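Local coordinates for putative hemin ABC transport system, membrane protein (Burkholderia cenocepacia J2315, PDB 5B57) that probably carries heme across the membrane as the transmembrane subunit of an ABC importer of the FecCD family, at residues A127-N131 and L196-L200; A345-A349 and L360-T364. One frame throughout, in Å; residues are numbered along the deposited sequence.

Contact 1: A127-N131 and L196-L200; sequences ALFRN and LPLLL
Phe-129 and Leu-196 carry this contact: the phenyl ring, just past the end of helix 94-128, leans on the leucine at the start of helix 196-220. The first helix ends in a Schellman motif. Arg-130 takes a positive phi (53°) and its backbone N bonds back to Ala-127 O at 2.7 Å, which turns the chain out of the helix beside the phenylalanine. Phe-129 sets CG opposite its carbonyl carbon and beside its N (chi1 -73°), bringing the ring across to the second helix although its CB does not head there directly. Leu-196, by contrast, points its CB toward the first segment. The two side chains cross obliquely, with Leu-196 near the CD1–CE1 bond of the ring: CD1 of Leu-196 lies 3.6 Å from CD1 of Phe-129, and CB of Leu-196 comes within 3.7 Å of CE1 of Phe-129. One turn on, Leu-199 and Leu-200 extend the apolar surface. CD2 of Leu-199 reaches the edge of the ring near its plane, 4.2 Å from CZ of Phe-129, while CG of Leu-200 stands more loosely beside CE1. Across from them, Leu-128 flanks Leu-196, and the NH2 end of Arg-130 passes by at van der Waals range without a polar partner in the second segment. Helix 283-305 closes over the leucines, with Lys-287 touching Leu-128 and Leu-196, and Leu-291 touching Leu-128 and Leu-199. Ala-127 O is also bonded by Gln-270, and Arg-130 packs on an apolar side chain of a different protein in the assembly, consistent with a place near the ATPase subunit. The methyl CD1 of Leu-196 also faces backbone, sitting 3.5 Å from the carbonyl oxygen of Leu-128.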
loop_
_atom_site.group_PDB
_atom_site.type_symbol
_atom_site.label_atom_id
_atom_site.label_comp_id
_atom_site.label_asym_id
_atom_site.label_seq_id
_atom_site.Cartn_x
_atom_site.Cartn_y
_atom_site.Cartn_z
ATOM N N ALA A 127 6.519 -1.382 14.007
ATOM C CA ALA A 127 6.929 -2.780 13.905
ATOM C C ALA A 127 5.727 -3.659 13.608
ATOM O O ALA A 127 5.684 -4.347 12.588
ATOM C CB ALA A 127 7.632 -3.236 15.184
ATOM N N LEU A 128 4.714 -3.601 14.467
ATOM C CA LEU A 128 3.525 -4.429 14.295
ATOM C C LEU A 128 2.970 -4.375 12.869
ATOM O O LEU A 128 2.598 -5.410 12.307
ATOM C CB LEU A 128 2.460 -3.999 15.299
ATOM C CG LEU A 128 1.182 -4.812 15.192
ATOM C CD1 LEU A 128 1.455 -6.121 15.821
ATOM C CD2 LEU A 128 0.084 -4.118 15.918
ATOM N N PHE A 129 2.913 -3.189 12.260
ATOM C CA PHE A 129 2.385 -3.074 10.899
ATOM C C PHE A 129 3.455 -3.183 9.841
ATOM O O PHE A 129 3.133 -3.051 8.656
ATOM C CB PHE A 129 1.647 -1.751 10.686
ATOM C CG PHE A 129 0.326 -1.704 11.356
ATOM C CD1 PHE A 129 -0.800 -2.172 10.715
ATOM C CD2 PHE A 129 0.210 -1.225 12.644
ATOM C CE1 PHE A 129 -2.029 -2.151 11.334
ATOM C CE2 PHE A 129 -1.018 -1.210 13.275
ATOM C CZ PHE A 129 -2.142 -1.677 12.608
ATOM N N ARG A 130 4.715 -3.381 10.235
ATOM C CA ARG A 130 5.791 -3.495 9.266
ATOM C C ARG A 130 5.758 -2.301 8.329
ATOM O O ARG A 130 5.847 -2.416 7.108
ATOM C CB ARG A 130 5.680 -4.803 8.502
ATOM C CG ARG A 130 6.504 -5.893 9.089
ATOM C CD ARG A 130 5.922 -7.208 8.730
ATOM N NE ARG A 130 4.575 -7.293 9.270
ATOM C CZ ARG A 130 3.497 -7.489 8.515
ATOM N NH1 ARG A 130 3.635 -7.627 7.189
ATOM N NH2 ARG A 130 2.293 -7.556 9.083
ATOM N N ASN A 131 5.579 -1.150 8.906
ATOM C CA ASN A 131 5.388 0.025 8.096
ATOM C C ASN A 131 5.657 1.253 8.940
ATOM O O ASN A 131 5.015 1.458 9.987
ATOM C CB ASN A 131 3.976 0.054 7.539
ATOM C CG ASN A 131 3.711 1.275 6.723
ATOM O OD1 ASN A 131 4.623 2.024 6.360
ATOM N ND2 ASN A 131 2.459 1.493 6.415
ATOM N N LEU A 196 -4.682 -7.167 9.840
ATOM C CA LEU A 196 -4.427 -5.745 10.027
ATOM C C LEU A 196 -5.145 -4.881 8.997
ATOM O O LEU A 196 -5.578 -3.773 9.359
ATOM C CB LEU A 196 -2.915 -5.488 10.050
ATOM C CG LEU A 196 -2.193 -6.245 11.171
ATOM C CD1 LEU A 196 -0.783 -5.729 11.387
ATOM C CD2 LEU A 196 -2.988 -6.184 12.470
ATOM N N PRO A 197 -5.310 -5.298 7.733
ATOM C CA PRO A 197 -6.184 -4.516 6.825
ATOM C C PRO A 197 -7.600 -4.317 7.334
ATOM O O PRO A 197 -8.140 -3.216 7.179
ATOM C CB PRO A 197 -6.175 -5.334 5.521
ATOM C CG PRO A 197 -5.190 -6.457 5.737
ATOM C CD PRO A 197 -4.396 -6.163 6.981
ATOM N N LEU A 198 -8.213 -5.343 7.950
ATOM C CA LEU A 198 -9.579 -5.203 8.462
ATOM C C LEU A 198 -9.623 -4.290 9.681
ATOM O O LEU A 198 -10.536 -3.472 9.816
ATOM C CB LEU A 198 -10.179 -6.576 8.799
ATOM C CG LEU A 198 -10.386 -7.628 7.683
ATOM C CD1 LEU A 198 -11.139 -8.826 8.180
ATOM C CD2 LEU A 198 -11.109 -7.061 6.484
ATOM N N LEU A 199 -8.635 -4.389 10.570
ATOM C CA LEU A 199 -8.557 -3.428 11.666
ATOM C C LEU A 199 -8.572 -2.000 11.148
ATOM O O LEU A 199 -9.215 -1.124 11.731
ATOM C CB LEU A 199 -7.299 -3.667 12.491
ATOM C CG LEU A 199 -7.270 -2.754 13.699
ATOM C CD1 LEU A 199 -6.856 -3.559 14.878
ATOM C CD2 LEU A 199 -6.295 -1.638 13.471
ATOM N N LEU A 200 -7.867 -1.748 10.048
ATOM C CA LEU A 200 -7.860 -0.407 9.474
ATOM C C LEU A 200 -9.227 -0.054 8.909
ATOM O O LEU A 200 -9.653 1.105 8.990
ATOM C CB LEU A 200 -6.774 -0.305 8.403
ATOM C CG LEU A 200 -5.344 -0.307 8.944
ATOM C CD1 LEU A 200 -4.345 -0.183 7.797
ATOM C CD2 LEU A 200 -5.154 0.808 10.002
#

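Contact 2: A345-A349 and L360-T364; sequences ADLAA and LGVLT
The carboxylate of Asp-346 and the peptide joining Ala-345 to Asp-346 are the flat groups here, and one methyl, Leu-360 CD1, meets both. Over a face of the peptide, CD1 of Leu-360 lies 3.7 Å from C of Ala-345. Beside the carboxylate, CD1 of Leu-360 approaches OD1 of Asp-346 at 4.0 Å. With CG of Leu-360 anti to its own N (chi1 -169°), the branch extends across the gap between the helices and meets the aspartate side chain at about a right angle. The acid itself turns to the rest of the fold: OD2 of Asp-346 makes a salt bridge with Arg-107, which pairs the buried carboxylate and probably favours its ionised form, while Leu-237 touches both Asp-346 and Leu-360. The remaining packing is mostly alanine against leucine. CB of Ala-345 points into the interface and lies 3.8 Å from CD1 of Leu-360, with CG2 of Thr-364 also close by. Leu-363 splays its branches along the alanine surface, CD1 standing 4.0 Å from CB of Ala-348 and CD2 4.2 Å from CB of Ala-349, while its CG rests near the carbonyl oxygen of Ala-345. With only a methyl on Ala-345, its CA and that of Leu-363 lie 5.8 Å apart. The axes of the two short segments approach to 9.0 Å, with 119° between their directions, a steeply crossed helix pair joined by a short connection, formed by the last two helices of an all-helical FecCD permease.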
loop_
_atom_site.group_PDB
_atom_site.type_symbol
_atom_site.label_atom_id
_atom_site.label_comp_id
_atom_site.label_asym_id
_atom_site.label_seq_id
_atom_site.Cartn_x
_atom_site.Cartn_y
_atom_site.Cartn_z
ATOM N N ALA A 345 9.139 21.030 22.292
ATOM C CA ALA A 345 7.952 21.660 21.716
ATOM C C ALA A 345 7.160 22.466 22.741
ATOM O O ALA A 345 6.587 23.507 22.379
ATOM C CB ALA A 345 7.046 20.621 21.080
ATOM N N ASP A 346 7.081 22.000 24.010
ATOM C CA ASP A 346 6.291 22.730 25.005
ATOM C C ASP A 346 7.076 23.881 25.592
ATOM O O ASP A 346 6.510 24.946 25.869
ATOM C CB ASP A 346 5.804 21.817 26.126
ATOM C CG ASP A 346 4.732 22.488 27.012
ATOM O OD1 ASP A 346 3.626 22.773 26.498
ATOM O OD2 ASP A 346 4.986 22.711 28.222
ATOM N N LEU A 347 8.378 23.680 25.786
ATOM C CA LEU A 347 9.258 24.805 26.034
ATOM C C LEU A 347 9.149 25.844 24.927
ATOM O O LEU A 347 9.241 27.044 25.199
ATOM C CB LEU A 347 10.675 24.302 26.171
ATOM C CG LEU A 347 11.404 24.946 27.319
ATOM C CD1 LEU A 347 12.174 23.835 27.953
ATOM C CD2 LEU A 347 12.317 26.010 26.754
ATOM N N ALA A 348 8.956 25.415 23.677
ATOM C CA ALA A 348 8.775 26.389 22.607
ATOM C C ALA A 348 7.454 27.159 22.736
ATOM O O ALA A 348 7.423 28.372 22.510
ATOM C CB ALA A 348 8.877 25.711 21.250
ATOM N N ALA A 349 6.352 26.490 23.086
ATOM C CA ALA A 349 5.066 27.197 23.135
ATOM C C ALA A 349 5.056 28.238 24.256
ATOM O O ALA A 349 4.676 29.397 24.054
ATOM C CB ALA A 349 3.923 26.200 23.335
ATOM N N LEU A 360 -0.078 23.001 22.029
ATOM C CA LEU A 360 1.047 22.125 21.741
ATOM C C LEU A 360 0.893 21.439 20.386
ATOM O O LEU A 360 1.881 21.258 19.658
ATOM C CB LEU A 360 1.179 21.079 22.845
ATOM C CG LEU A 360 2.477 20.280 22.794
ATOM C CD1 LEU A 360 3.690 21.210 22.798
ATOM C CD2 LEU A 360 2.487 19.310 23.947
ATOM N N GLY A 361 -0.332 21.030 20.031
ATOM C CA GLY A 361 -0.522 20.417 18.734
ATOM C C GLY A 361 -0.002 21.285 17.609
ATOM O O GLY A 361 0.492 20.772 16.603
ATOM N N VAL A 362 -0.088 22.609 17.770
ATOM C CA VAL A 362 0.392 23.510 16.729
ATOM C C VAL A 362 1.894 23.376 16.583
ATOM O O VAL A 362 2.414 23.309 15.463
ATOM C CB VAL A 362 -0.036 24.966 17.014
ATOM C CG1 VAL A 362 1.039 25.917 16.564
ATOM C CG2 VAL A 362 -1.337 25.306 16.280
ATOM N N LEU A 363 2.611 23.280 17.711
ATOM C CA LEU A 363 4.068 23.161 17.666
ATOM C C LEU A 363 4.509 21.780 17.177
ATOM O O LEU A 363 5.454 21.668 16.387
ATOM C CB LEU A 363 4.656 23.472 19.041
ATOM C CG LEU A 363 5.187 24.891 19.278
ATOM C CD1 LEU A 363 6.284 25.161 18.311
ATOM C CD2 LEU A 363 4.128 25.959 19.131
ATOM N N THR A 364 3.837 20.708 17.598
ATOM C CA THR A 364 4.263 19.414 17.077
ATOM C C THR A 364 3.977 19.276 15.584
ATOM O O THR A 364 4.685 18.534 14.900
ATOM C CB THR A 364 3.628 18.275 17.860
ATOM O OG1 THR A 364 2.202 18.326 17.747
ATOM C CG2 THR A 364 3.991 18.429 19.264
#

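In the fold
From the N terminus, after helices 54-72 and 80-87, the chain runs through helix 94-128, whose end enters contact 1. The intervening 64 residues, with helices 141-154 and 168-188, form a long excursion that contact 1 closes when helix 196-220 begins. The chain then passes through the middle helices, among them 283-305, which packs on contact 1, before helix 327-352 reaches contact 2. There only ten residues separate the segments, so a short connection leads into helix 360-378. The two loops lie in series, neither crossing nor enclosing the other. Their centres are about 29 Å apart on opposite sides of the chain's centre, and they do not touch.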